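Iron binding protein FbpA (Mannheimia haemolytica, PDB 1Q35) probably binds ferric iron in the periplasm through tyrosine side chains, as a bacterial solute-binding protein serving iron uptake. Local coordinates at residues R62-E65 and I66-A69; K114-A117 and G118-Y121; E152-G155 and I156-K160; L170-K173 and P174-G177; I275-A279 and I280-W284. One frame throughout, in Å; residues are numbered along the deposited sequence.

Contact 1: R62-E65 and I66-A69; sequences RVME and IVNA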
loop_
_atom_site.group_PDB
_atom_site.type_symbol
_atom_site.label_atom_id
_atom_site.label_comp_id
_atom_site.label_asym_id
_atom_site.label_seq_id
_atom_site.Cartn_x
_atom_site.Cartn_y
_atom_site.Cartn_z
ATOM N N ARG A 62 7.039 5.686 3.281
ATOM C CA ARG A 62 8.205 4.968 3.802
ATOM C C ARG A 62 9.383 5.051 2.835
ATOM O O ARG A 62 10.530 5.240 3.252
ATOM C CB ARG A 62 7.876 3.501 4.078
ATOM C CG ARG A 62 9.032 2.692 4.674
ATOM C CD ARG A 62 9.371 3.040 6.112
ATOM N NE ARG A 62 8.458 2.405 7.054
ATOM C CZ ARG A 62 8.448 2.626 8.364
ATOM N NH1 ARG A 62 7.569 1.992 9.127
ATOM N NH2 ARG A 62 9.311 3.466 8.925
ATOM N N VAL A 63 9.107 4.896 1.546
ATOM C CA VAL A 63 10.137 5.028 0.522
ATOM C C VAL A 63 10.840 6.372 0.641
ATOM O O VAL A 63 12.072 6.436 0.639
ATOM C CB VAL A 63 9.543 4.898 -0.897
ATOM C CG1 VAL A 63 10.528 5.367 -1.952
ATOM C CG2 VAL A 63 9.129 3.461 -1.171
ATOM N N MET A 64 10.069 7.447 0.752
ATOM C CA MET A 64 10.656 8.782 0.806
ATOM C C MET A 64 11.340 9.044 2.144
ATOM O O MET A 64 12.332 9.760 2.184
ATOM C CB MET A 64 9.616 9.860 0.490
ATOM C CG MET A 64 9.076 9.797 -0.926
ATOM S SD MET A 64 10.349 9.646 -2.204
ATOM C CE MET A 64 11.322 11.105 -1.898
ATOM N N GLU A 65 10.868 8.441 3.232
ATOM C CA GLU A 65 11.580 8.513 4.509
ATOM C C GLU A 65 13.004 7.977 4.333
ATOM O O GLU A 65 13.975 8.593 4.784
ATOM C CB GLU A 65 10.859 7.710 5.595
ATOM C CG GLU A 65 11.543 7.769 6.957
ATOM C CD GLU A 65 10.974 6.790 7.968
ATOM O OE1 GLU A 65 11.532 6.711 9.087
ATOM O OE2 GLU A 65 9.978 6.098 7.656
ATOM N N ILE A 66 13.118 6.834 3.668
ATOM C CA ILE A 66 14.404 6.174 3.450
ATOM C C ILE A 66 15.291 7.005 2.528
ATOM O O ILE A 66 16.466 7.249 2.825
ATOM C CB ILE A 66 14.175 4.749 2.875
ATOM C CG1 ILE A 66 13.501 3.855 3.923
ATOM C CG2 ILE A 66 15.489 4.128 2.408
ATOM C CD1 ILE A 66 12.789 2.648 3.348
ATOM N N VAL A 67 14.721 7.456 1.421
ATOM C CA VAL A 67 15.462 8.201 0.414
ATOM C C VAL A 67 15.900 9.570 0.952
ATOM O O VAL A 67 17.053 9.969 0.757
ATOM C CB VAL A 67 14.626 8.324 -0.878
ATOM C CG1 VAL A 67 15.260 9.289 -1.872
ATOM C CG2 VAL A 67 14.457 6.941 -1.515
ATOM N N ASN A 68 15.003 10.259 1.658
ATOM C CA ASN A 68 15.304 11.565 2.258
ATOM C C ASN A 68 16.377 11.491 3.335
ATOM O O ASN A 68 17.093 12.469 3.562
ATOM C CB ASN A 68 14.056 12.196 2.889
ATOM C CG ASN A 68 13.036 12.668 1.864
ATOM O OD1 ASN A 68 13.330 12.806 0.680
ATOM N ND2 ASN A 68 11.810 12.911 2.333
ATOM N N ALA A 69 16.478 10.342 3.998
ATOM C CA ALA A 69 17.488 10.112 5.034
ATOM C C ALA A 69 18.843 9.691 4.448
ATOM O O ALA A 69 19.755 9.333 5.198
ATOM C CB ALA A 69 16.993 9.065 6.021
#

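Contact 2: K114-A117 and G118-Y121; sequences KLPA and GFDY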
loop_
_atom_site.group_PDB
_atom_site.type_symbol
_atom_site.label_atom_id
_atom_site.label_comp_id
_atom_site.label_asym_id
_atom_site.label_seq_id
_atom_site.Cartn_x
_atom_site.Cartn_y
_atom_site.Cartn_z
ATOM N N LYS A 114 -23.835 -1.186 -3.632
ATOM C CA LYS A 114 -22.776 -0.471 -4.333
ATOM C C LYS A 114 -22.921 1.028 -4.105
ATOM O O LYS A 114 -24.032 1.555 -4.063
ATOM C CB LYS A 114 -22.855 -0.784 -5.824
ATOM C CG LYS A 114 -21.608 -0.475 -6.615
ATOM C CD LYS A 114 -21.775 -0.900 -8.069
ATOM C CE LYS A 114 -22.540 0.143 -8.872
ATOM N NZ LYS A 114 -24.000 0.190 -8.573
ATOM N N LEU A 115 -21.799 1.721 -3.950
ATOM C CA LEU A 115 -21.819 3.170 -3.793
ATOM C C LEU A 115 -22.078 3.825 -5.142
ATOM O O LEU A 115 -21.631 3.319 -6.166
ATOM C CB LEU A 115 -20.486 3.659 -3.230
ATOM C CG LEU A 115 -20.179 3.090 -1.846
ATOM C CD1 LEU A 115 -18.791 3.494 -1.408
ATOM C CD2 LEU A 115 -21.226 3.538 -0.826
ATOM N N PRO A 116 -22.787 4.951 -5.151
ATOM C CA PRO A 116 -23.072 5.664 -6.402
ATOM C C PRO A 116 -21.846 6.389 -6.927
ATOM O O PRO A 116 -20.948 6.737 -6.153
ATOM C CB PRO A 116 -24.133 6.683 -5.984
ATOM C CG PRO A 116 -23.821 6.967 -4.556
ATOM C CD PRO A 116 -23.349 5.653 -3.987
ATOM N N ALA A 117 -21.808 6.627 -8.233
ATOM C CA ALA A 117 -20.791 7.491 -8.812
ATOM C C ALA A 117 -20.802 8.834 -8.092
ATOM O O ALA A 117 -21.862 9.381 -7.781
ATOM C CB ALA A 117 -21.037 7.684 -10.302
ATOM N N GLY A 118 -19.608 9.347 -7.816
ATOM C CA GLY A 118 -19.427 10.588 -7.084
ATOM C C GLY A 118 -19.094 10.406 -5.614
ATOM O O GLY A 118 -18.692 11.363 -4.963
ATOM N N PHE A 119 -19.249 9.194 -5.084
ATOM C CA PHE A 119 -18.965 8.939 -3.670
ATOM C C PHE A 119 -17.481 9.123 -3.369
ATOM O O PHE A 119 -16.627 8.636 -4.092
ATOM C CB PHE A 119 -19.419 7.532 -3.271
ATOM C CG PHE A 119 -19.601 7.352 -1.788
ATOM C CD1 PHE A 119 -20.862 7.450 -1.213
ATOM C CD2 PHE A 119 -18.512 7.092 -0.958
ATOM C CE1 PHE A 119 -21.037 7.277 0.153
ATOM C CE2 PHE A 119 -18.690 6.915 0.413
ATOM C CZ PHE A 119 -19.949 7.013 0.962
ATOM N N ASP A 120 -17.198 9.804 -2.268
ATOM C CA ASP A 120 -15.854 10.239 -1.906
ATOM C C ASP A 120 -15.519 9.688 -0.522
ATOM O O ASP A 120 -16.413 9.463 0.294
ATOM C CB ASP A 120 -15.858 11.771 -1.874
ATOM C CG ASP A 120 -14.479 12.387 -1.899
ATOM O OD1 ASP A 120 -13.652 12.106 -1.003
ATOM O OD2 ASP A 120 -14.177 13.232 -2.767
ATOM N N TYR A 121 -14.232 9.485 -0.244
ATOM C CA TYR A 121 -13.776 9.274 1.138
ATOM C C TYR A 121 -14.453 10.246 2.104
ATOM O O TYR A 121 -14.862 9.858 3.193
ATOM C CB TYR A 121 -12.255 9.447 1.251
ATOM C CG TYR A 121 -11.489 8.545 0.319
ATOM C CD1 TYR A 121 -11.218 7.225 0.654
ATOM C CD2 TYR A 121 -11.067 9.003 -0.926
ATOM C CE1 TYR A 121 -10.532 6.390 -0.216
ATOM C CE2 TYR A 121 -10.391 8.174 -1.803
ATOM C CZ TYR A 121 -10.124 6.875 -1.443
ATOM O OH TYR A 121 -9.467 6.054 -2.325
#

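Contact 3: E152-G155 and I156-K160; sequences EHYG and IEKTK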
loop_
_atom_site.group_PDB
_atom_site.type_symbol
_atom_site.label_atom_id
_atom_site.label_comp_id
_atom_site.label_asym_id
_atom_site.label_seq_id
_atom_site.Cartn_x
_atom_site.Cartn_y
_atom_site.Cartn_z
ATOM N N GLU A 152 -2.921 17.532 0.626
ATOM C CA GLU A 152 -2.534 18.179 -0.631
ATOM C C GLU A 152 -3.749 18.814 -1.311
ATOM O O GLU A 152 -3.673 19.929 -1.832
ATOM C CB GLU A 152 -1.865 17.171 -1.573
ATOM C CG GLU A 152 -1.236 17.784 -2.818
ATOM C CD GLU A 152 0.105 18.455 -2.574
ATOM O OE1 GLU A 152 0.498 18.664 -1.406
ATOM O OE2 GLU A 152 0.783 18.788 -3.574
ATOM N N HIS A 153 -4.872 18.105 -1.298
ATOM C CA HIS A 153 -6.077 18.557 -1.982
ATOM C C HIS A 153 -6.868 19.610 -1.214
ATOM O O HIS A 153 -7.517 20.448 -1.832
ATOM C CB HIS A 153 -7.011 17.374 -2.263
ATOM C CG HIS A 153 -6.419 16.312 -3.135
ATOM N ND1 HIS A 153 -5.709 16.587 -4.287
ATOM C CD2 HIS A 153 -6.456 14.965 -3.029
ATOM C CE1 HIS A 153 -5.329 15.452 -4.845
ATOM N NE2 HIS A 153 -5.767 14.452 -4.100
ATOM N N TYR A 154 -6.851 19.552 0.119
ATOM C CA TYR A 154 -7.812 20.302 0.936
ATOM C C TYR A 154 -7.223 21.145 2.054
ATOM O O TYR A 154 -7.937 21.967 2.625
ATOM C CB TYR A 154 -8.807 19.341 1.584
ATOM C CG TYR A 154 -9.538 18.447 0.613
ATOM C CD1 TYR A 154 -9.450 17.068 0.726
ATOM C CD2 TYR A 154 -10.308 18.973 -0.416
ATOM C CE1 TYR A 154 -10.109 16.234 -0.160
ATOM C CE2 TYR A 154 -10.981 18.145 -1.307
ATOM C CZ TYR A 154 -10.876 16.781 -1.169
ATOM O OH TYR A 154 -11.536 15.946 -2.032
ATOM N N GLY A 155 -5.958 20.926 2.389
ATOM C CA GLY A 155 -5.340 21.581 3.527
ATOM C C GLY A 155 -5.641 20.894 4.851
ATOM O O GLY A 155 -6.480 19.983 4.933
ATOM N N ILE A 156 -4.967 21.340 5.906
ATOM C CA ILE A 156 -5.045 20.638 7.188
ATOM C C ILE A 156 -6.320 20.905 7.975
ATOM O O ILE A 156 -6.710 20.066 8.781
ATOM C CB ILE A 156 -3.792 20.862 8.078
ATOM C CG1 ILE A 156 -3.685 22.307 8.585
ATOM C CG2 ILE A 156 -2.545 20.425 7.329
ATOM C CD1 ILE A 156 -2.614 22.467 9.640
ATOM N N GLU A 157 -6.965 22.049 7.788
ATOM C CA GLU A 157 -8.204 22.321 8.525
ATOM C C GLU A 157 -9.326 21.388 8.063
ATOM O O GLU A 157 -9.990 20.740 8.877
ATOM C CB GLU A 157 -8.630 23.783 8.385
ATOM C CG GLU A 157 -7.753 24.744 9.164
ATOM C CD GLU A 157 -8.186 26.196 9.030
ATOM O OE1 GLU A 157 -9.073 26.504 8.201
ATOM O OE2 GLU A 157 -7.619 27.039 9.762
ATOM N N LYS A 158 -9.536 21.318 6.752
ATOM C CA LYS A 158 -10.563 20.453 6.177
ATOM C C LYS A 158 -10.225 18.982 6.393
ATOM O O LYS A 158 -11.119 18.178 6.644
ATOM C CB LYS A 158 -10.729 20.745 4.678
ATOM C CG LYS A 158 -11.865 20.001 3.974
ATOM C CD LYS A 158 -12.018 20.418 2.505
ATOM C CE LYS A 158 -12.833 21.686 2.311
ATOM N NZ LYS A 158 -12.442 22.413 1.061
ATOM N N THR A 159 -8.955 18.613 6.294
ATOM C CA THR A 159 -8.580 17.221 6.526
ATOM C C THR A 159 -8.813 16.836 7.994
ATOM O O THR A 159 -9.288 15.743 8.280
ATOM C CB THR A 159 -7.136 16.940 6.087
ATOM O OG1 THR A 159 -7.008 17.208 4.685
ATOM C CG2 THR A 159 -6.809 15.463 6.236
ATOM N N LYS A 160 -8.505 17.736 8.925
ATOM C CA LYS A 160 -8.768 17.467 10.340
ATOM C C LYS A 160 -10.262 17.310 10.601
ATOM O O LYS A 160 -10.664 16.414 11.339
ATOM C CB LYS A 160 -8.190 18.557 11.242
ATOM C CG LYS A 160 -8.285 18.192 12.726
ATOM C CD LYS A 160 -7.575 19.203 13.606
ATOM C CE LYS A 160 -7.689 18.825 15.069
ATOM N NZ LYS A 160 -6.928 19.768 15.929
HETATM O O HOH W 1 -7.932 22.996 5.114
#

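Contact 4: L170-K173 and P174-G177; sequences LARK and PQGG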
loop_
_atom_site.group_PDB
_atom_site.type_symbol
_atom_site.label_atom_id
_atom_site.label_comp_id
_atom_site.label_asym_id
_atom_site.label_seq_id
_atom_site.Cartn_x
_atom_site.Cartn_y
_atom_site.Cartn_z
ATOM N N LEU A 170 -17.116 5.817 13.740
ATOM C CA LEU A 170 -16.596 4.464 13.888
ATOM C C LEU A 170 -17.533 3.591 14.721
ATOM O O LEU A 170 -18.081 4.036 15.741
ATOM C CB LEU A 170 -15.202 4.470 14.511
ATOM C CG LEU A 170 -14.125 5.193 13.693
ATOM C CD1 LEU A 170 -12.793 5.102 14.389
ATOM C CD2 LEU A 170 -14.021 4.670 12.259
ATOM N N ALA A 171 -17.695 2.348 14.275
ATOM C CA ALA A 171 -18.542 1.361 14.936
ATOM C C ALA A 171 -17.816 0.687 16.088
ATOM O O ALA A 171 -18.456 0.123 16.978
ATOM C CB ALA A 171 -18.982 0.313 13.929
ATOM N N ARG A 172 -16.489 0.711 16.049
ATOM C CA ARG A 172 -15.662 0.110 17.082
ATOM C C ARG A 172 -14.296 0.789 17.097
ATOM O O ARG A 172 -13.901 1.463 16.135
ATOM C CB ARG A 172 -15.489 -1.387 16.820
ATOM C CG ARG A 172 -14.648 -1.714 15.595
ATOM C CD ARG A 172 -14.547 -3.197 15.303
ATOM N NE ARG A 172 -13.646 -3.461 14.185
ATOM C CZ ARG A 172 -13.287 -4.673 13.783
ATOM N NH1 ARG A 172 -13.764 -5.752 14.388
ATOM N NH2 ARG A 172 -12.461 -4.807 12.760
ATOM N N LYS A 173 -13.566 0.592 18.183
ATOM C CA LYS A 173 -12.197 1.070 18.299
ATOM C C LYS A 173 -11.358 0.515 17.147
ATOM O O LYS A 173 -11.431 -0.681 16.857
ATOM C CB LYS A 173 -11.614 0.607 19.636
ATOM C CG LYS A 173 -10.225 1.120 19.925
ATOM C CD LYS A 173 -9.803 0.777 21.349
ATOM C CE LYS A 173 -8.312 0.963 21.549
ATOM N NZ LYS A 173 -7.886 2.374 21.366
ATOM N N PRO A 174 -10.571 1.356 16.470
ATOM C CA PRO A 174 -9.679 0.850 15.422
ATOM C C PRO A 174 -8.834 -0.328 15.901
ATOM O O PRO A 174 -8.198 -0.264 16.953
ATOM C CB PRO A 174 -8.822 2.072 15.079
ATOM C CG PRO A 174 -9.722 3.207 15.323
ATOM C CD PRO A 174 -10.492 2.825 16.573
ATOM N N GLN A 175 -8.850 -1.398 15.119
ATOM C CA GLN A 175 -8.191 -2.648 15.481
ATOM C C GLN A 175 -7.986 -3.505 14.235
ATOM O O GLN A 175 -8.696 -3.352 13.235
ATOM C CB GLN A 175 -9.047 -3.420 16.486
ATOM C CG GLN A 175 -10.410 -3.806 15.938
ATOM C CD GLN A 175 -11.339 -4.307 17.007
ATOM O OE1 GLN A 175 -11.459 -5.515 17.209
ATOM N NE2 GLN A 175 -12.000 -3.389 17.701
ATOM N N GLY A 176 -7.022 -4.410 14.293
ATOM C CA GLY A 176 -6.789 -5.344 13.213
ATOM C C GLY A 176 -6.220 -4.679 11.971
ATOM O O GLY A 176 -5.807 -3.518 12.009
ATOM N N GLY A 177 -6.185 -5.429 10.877
ATOM C CA GLY A 177 -5.734 -4.931 9.591
ATOM C C GLY A 177 -6.894 -4.713 8.637
ATOM O O GLY A 177 -8.058 -4.652 9.042
HETATM O O HOH W 2 -11.577 -1.486 13.475
HETATM O O HOH W 3 -7.133 1.609 18.641
#

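Contact 5: I275-A279 and I280-W284; sequences IEPSA and IVKGW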
loop_
_atom_site.group_PDB
_atom_site.type_symbol
_atom_site.label_atom_id
_atom_site.label_comp_id
_atom_site.label_asym_id
_atom_site.label_seq_id
_atom_site.Cartn_x
_atom_site.Cartn_y
_atom_site.Cartn_z
ATOM N N ILE A 275 1.074 -6.297 -18.922
ATOM C CA ILE A 275 0.800 -7.382 -17.986
ATOM C C ILE A 275 -0.627 -7.223 -17.478
ATOM O O ILE A 275 -0.945 -6.234 -16.819
ATOM C CB ILE A 275 1.791 -7.361 -16.798
ATOM C CG1 ILE A 275 3.247 -7.350 -17.286
ATOM C CG2 ILE A 275 1.548 -8.559 -15.885
ATOM C CD1 ILE A 275 3.651 -8.558 -18.123
ATOM N N GLU A 276 -1.483 -8.188 -17.796
ATOM C CA GLU A 276 -2.889 -8.121 -17.410
ATOM C C GLU A 276 -3.049 -8.348 -15.908
ATOM O O GLU A 276 -2.325 -9.151 -15.320
ATOM C CB GLU A 276 -3.707 -9.169 -18.171
ATOM C CG GLU A 276 -3.858 -8.894 -19.659
ATOM C CD GLU A 276 -4.751 -7.704 -19.951
ATOM O OE1 GLU A 276 -4.328 -6.814 -20.721
ATOM O OE2 GLU A 276 -5.879 -7.651 -19.412
ATOM N N PRO A 277 -3.999 -7.655 -15.282
ATOM C CA PRO A 277 -4.410 -8.021 -13.925
ATOM C C PRO A 277 -5.074 -9.395 -13.937
ATOM O O PRO A 277 -5.389 -9.924 -15.010
ATOM C CB PRO A 277 -5.427 -6.935 -13.553
ATOM C CG PRO A 277 -5.176 -5.827 -14.510
ATOM C CD PRO A 277 -4.761 -6.498 -15.783
ATOM N N SER A 278 -5.274 -9.963 -12.759
ATOM C CA SER A 278 -5.992 -11.224 -12.622
ATOM C C SER A 278 -7.434 -11.084 -13.099
ATOM O O SER A 278 -7.958 -9.976 -13.226
ATOM C CB SER A 278 -5.991 -11.673 -11.165
ATOM O OG SER A 278 -6.819 -10.825 -10.379
ATOM N N ALA A 279 -8.081 -12.216 -13.349
ATOM C CA ALA A 279 -9.487 -12.227 -13.732
ATOM C C ALA A 279 -10.357 -11.571 -12.657
ATOM O O ALA A 279 -11.287 -10.839 -12.975
ATOM C CB ALA A 279 -9.963 -13.648 -14.014
ATOM N N ILE A 280 -10.055 -11.821 -11.385
ATOM C CA ILE A 280 -10.800 -11.184 -10.302
ATOM C C ILE A 280 -10.652 -9.658 -10.384
ATOM O O ILE A 280 -11.639 -8.922 -10.341
ATOM C CB ILE A 280 -10.345 -11.725 -8.926
ATOM C CG1 ILE A 280 -10.891 -13.144 -8.713
ATOM C CG2 ILE A 280 -10.795 -10.798 -7.798
ATOM C CD1 ILE A 280 -10.357 -13.850 -7.480
ATOM N N VAL A 281 -9.420 -9.180 -10.522
ATOM C CA VAL A 281 -9.163 -7.743 -10.506
ATOM C C VAL A 281 -9.769 -7.074 -11.747
ATOM O O VAL A 281 -10.361 -6.002 -11.659
ATOM C CB VAL A 281 -7.650 -7.463 -10.381
ATOM C CG1 VAL A 281 -7.338 -5.998 -10.638
ATOM C CG2 VAL A 281 -7.157 -7.880 -9.009
ATOM N N LYS A 282 -9.669 -7.728 -12.896
ATOM C CA LYS A 282 -10.277 -7.201 -14.117
ATOM C C LYS A 282 -11.796 -7.076 -13.983
ATOM O O LYS A 282 -12.399 -6.147 -14.521
ATOM C CB LYS A 282 -9.936 -8.089 -15.311
ATOM C CG LYS A 282 -8.503 -7.945 -15.791
ATOM C CD LYS A 282 -8.272 -8.657 -17.113
ATOM C CE LYS A 282 -8.358 -10.160 -16.973
ATOM N NZ LYS A 282 -7.814 -10.851 -18.172
ATOM N N GLY A 283 -12.409 -8.017 -13.270
ATOM C CA GLY A 283 -13.847 -8.023 -13.053
ATOM C C GLY A 283 -14.364 -6.843 -12.255
ATOM O O GLY A 283 -15.542 -6.502 -12.341
ATOM N N TRP A 284 -13.491 -6.211 -11.473
ATOM C CA TRP A 284 -13.865 -5.012 -10.718
ATOM C C TRP A 284 -14.047 -3.787 -11.604
ATOM O O TRP A 284 -14.628 -2.791 -11.165
ATOM C CB TRP A 284 -12.813 -4.673 -9.659
ATOM C CG TRP A 284 -12.518 -5.763 -8.693
ATOM C CD1 TRP A 284 -13.316 -6.820 -8.363
ATOM C CD2 TRP A 284 -11.322 -5.909 -7.922
ATOM N NE1 TRP A 284 -12.688 -7.612 -7.431
ATOM C CE2 TRP A 284 -11.459 -7.074 -7.149
ATOM C CE3 TRP A 284 -10.137 -5.167 -7.808
ATOM C CZ2 TRP A 284 -10.466 -7.514 -6.275
ATOM C CZ3 TRP A 284 -9.153 -5.608 -6.937
ATOM C CH2 TRP A 284 -9.324 -6.768 -6.183
#

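Contact 1: R62-E65 and I66-A69
Met-64 and Asn-68 sit one turn apart on helix 60-68, and the methionine can be followed outward from the backbone. Its CB lies 4.2 Å from Asn-68 ND2. CG stands beside the backbone N, and further bends at chi2 (-48°) and chi3 (-58°) turn the end of the chain forward along the helix, toward Asn-68. The terminal methyl thus reaches the next turn, where Met-64 CE comes 3.7 Å from Asn-68 OD1 and 4.3 Å from Val-67 CG1. The asparagine amide leans over the same carbonyl that its own backbone uses: Asn-68 N donates to Met-64 O at 2.8 Å, whereas ND2 lies near that oxygen at too poor an angle to bond.

Beneath these side chains run the i to i+4 bonds of an alpha-helix, ending with the longer one from Ala-69 N to Glu-65 O, 3.2 Å, just as the chain leaves helical geometry. Ile-66 rests its CD1 4.0 Å from CG of Arg-62. The arginine is bent at chi2 and chi3, and its NH2 meets Glu-65 OE2 at 3.0 Å in a salt bridge whose hydrogen bond is weak. Around the helix, Val-63 and Ile-66 pack on strand 54-57, Arg-62, Glu-65 and Ile-66 touch Val-40 of helix 40-46, and Met-64 lies with Val-63 against Trp-95.

Contact 2: K114-A117 and G118-Y121
Leu-115 holds CG beside its backbone N (chi1 -62°) while Phe-119 swings its ring trans to its own N (chi1 -160°), and these two settings bring leucine branches and aromatic face together across a type II beta turn from Pro-116 to Phe-119. The turn is closed by Phe-119 N donating to Pro-116 O over 3.2 Å. Gly-118 occupies its third position with positive phi (100°), where a CB would be jammed against the carbonyl of Ala-117. Its N also bonds to Ser-222 OG, and Phe-119 shares backbone hydrogen bonding with Ser-222, so the turn is fastened to the loop after strand 216-219.

Both leucine methyls lie over one face of the phenyl ring. Leu-115 CD1 sits 3.6 Å from Phe-119 CD2. The other branch makes a CH-pi contact, with Leu-115 CD2 4.0 Å from the centroid of the Phe-119 ring. Ile-105 of strand 96-108 touches both side chains, joining this small apolar cluster to the sheet, and Leu-124 and Tyr-129 also pack on the buried ring. Pro-116 approaches the ring obliquely, its CD 4.1 Å from Phe-119 CD1.

Contact 3: E152-G155 and I156-K160
Tyr-154 overlaps the aliphatic stem of Lys-158, the two side chains passing at a slant. Its CB is 3.5 Å from Lys-158 CD, and Lys-158 CD is also 3.7 Å from Tyr-154 CD2, reaching the ring obliquely. The lysine leaves the helix with CG opposite its backbone N (chi1 -175°) and stays extended through chi2, which places CD beside the root of the tyrosine; the bend at chi3 then only redirects CE and NZ. The ring itself carries CB of the preceding His-153 over the centre of one face, while Asp-120 and Leu-122, from a loop elsewhere in the chain, also touch Tyr-154.

The backbone beside this pair departs from a regular helix. Gly-155 has phi 82° and psi 172°, a conformation in which a CB would be jammed against the carbonyl O of Tyr-154, and the amides of Ile-156 and Glu-157 make no bond to the turn before. Water 1 bridges the break: it donates to Tyr-154 O at 2.7 Å and accepts from Lys-158 N at 2.8 Å, standing in for the direct i to i+4 bond between those residues.

Regular bonding resumes at the glycine carbonyl, which has two donors. Thr-159 N reaches Gly-155 O at 3.1 Å and Thr-159 OG1 donates to that same oxygen at 2.8 Å, from opposite faces of the carbonyl plane. Ile-156 and Thr-159 both touch Leu-307, placing the break against helix 301-311. The whole is a glycine-centred, water-bridged kink in the long helix 141-168, with a threonine hydroxyl bonded back to the preceding turn.

Contact 4: L170-K173 and P174-G177
Pro-174 meets Leu-170 within the extended connection between helices 141-168 and 178-187, a loop without regular secondary structure in the solute-binding protein fold. The proline ring presents CG to Leu-170 CD1 at 3.7 Å, the two side chains standing roughly at right angles. Asp-314 touches the proline, and Phe-313 and Val-135 touch the leucine, so this apolar pair packs against the loop after strand 133-134 and the C-terminal part of the chain. The stem of Lys-173 passes the proline ring on its way outward. Its NZ bonds to Asp-314 O and also to water 3, which in turn donates to Pro-174 O at 2.7 Å.

Gln-175 follows, and it turns its side chain back over the preceding residues. With CG placed between the backbone N and the carbonyl carbon (chi1 62°), its amide stacks on the guanidinium of Arg-172, the two planes only 3° apart. Gln-175 CG lies over the centre of the guanidinium, and OE1 is 3.7 Å from Arg-172 NH1 across the stack. The glutamine amide is itself fixed in rotation: Gln-175 NE2 donates to Lys-173 O over 2.9 Å at 170°, with the acceptor in the amide plane. Arg-172, extended from CG to NE, also donates through NH2 to Gln-181 OE1, and water 2 accepts from both Arg-172 NE and Gln-175 N.

After the glutamine, Gly-176 has positive phi, and Gly-177 leads into the next helix, its N bonding to Asp-180 OD2 and its O accepting from Gln-181 NE2.

Contact 5: I275-A279 and I280-W284
A serine N-cap joins Ser-278 to Val-281 where the loop after strand 269-270 turns into the short helix 279-283. The hydroxyl takes a hydrogen bond from the backbone amide three residues on, with Ser-278 OG 3.1 Å from Val-281 N and an N-H...O angle of 162°. Its first torsion makes this possible: at chi1 70° OG lies between the backbone N and the carbonyl carbon, beneath the first turn. The same oxygen is 3.3 Å from Val-281 CG2 and is also hydrogen-bonded to His-267 ND1, so the cap is tied to the segment between helix 256-266 and strand 269-270.

The helix then starts in the usual manner. Lys-282 N donates to Ser-278 O at 2.8 Å, and Gly-283 N follows to Ala-279 O. An apolar contact accompanies the N-cap on the loop side, where Pro-277 CB lies 3.6 Å from Val-281 CG1. Val-281, buried, also packs on Tyr-269 and His-267; its side chain is about 6 Å from that of Tyr-198, an iron ligand in another structure of this protein, which puts the capped turn close to the metal site.

Lys-282 doubles back over the loop. CG stands beside its own backbone N and the chain bends at chi3, bringing CE to 3.6 Å from Pro-277 O. Glu-276 crosses it at about a right angle, with OE2 3.5 Å from Lys-282 CD; the charged ends, Glu-276 OE2 and Lys-282 NZ, form a long salt bridge of 3.9 Å.

From the N terminus the five contacts follow in series, none nesting within or crossing another, and each joins directly successive residues. Contact 1 lies on helix 60-68, beside strand 54-57, and its centre is on the opposite side of the chain's centre from contacts 2 and 5. Contact 2 closes a turn in the connection after strand 96-108. It touches contact 3, where Asp-120 packs against Tyr-154, linking that connection to helix 141-168. Contact 4 shapes the passage from this helix to helix 178-187, with nearest atoms about 12 Å from contact 3. Contact 5 starts helix 279-283, about 8 Å from contact 2 at their nearest atoms.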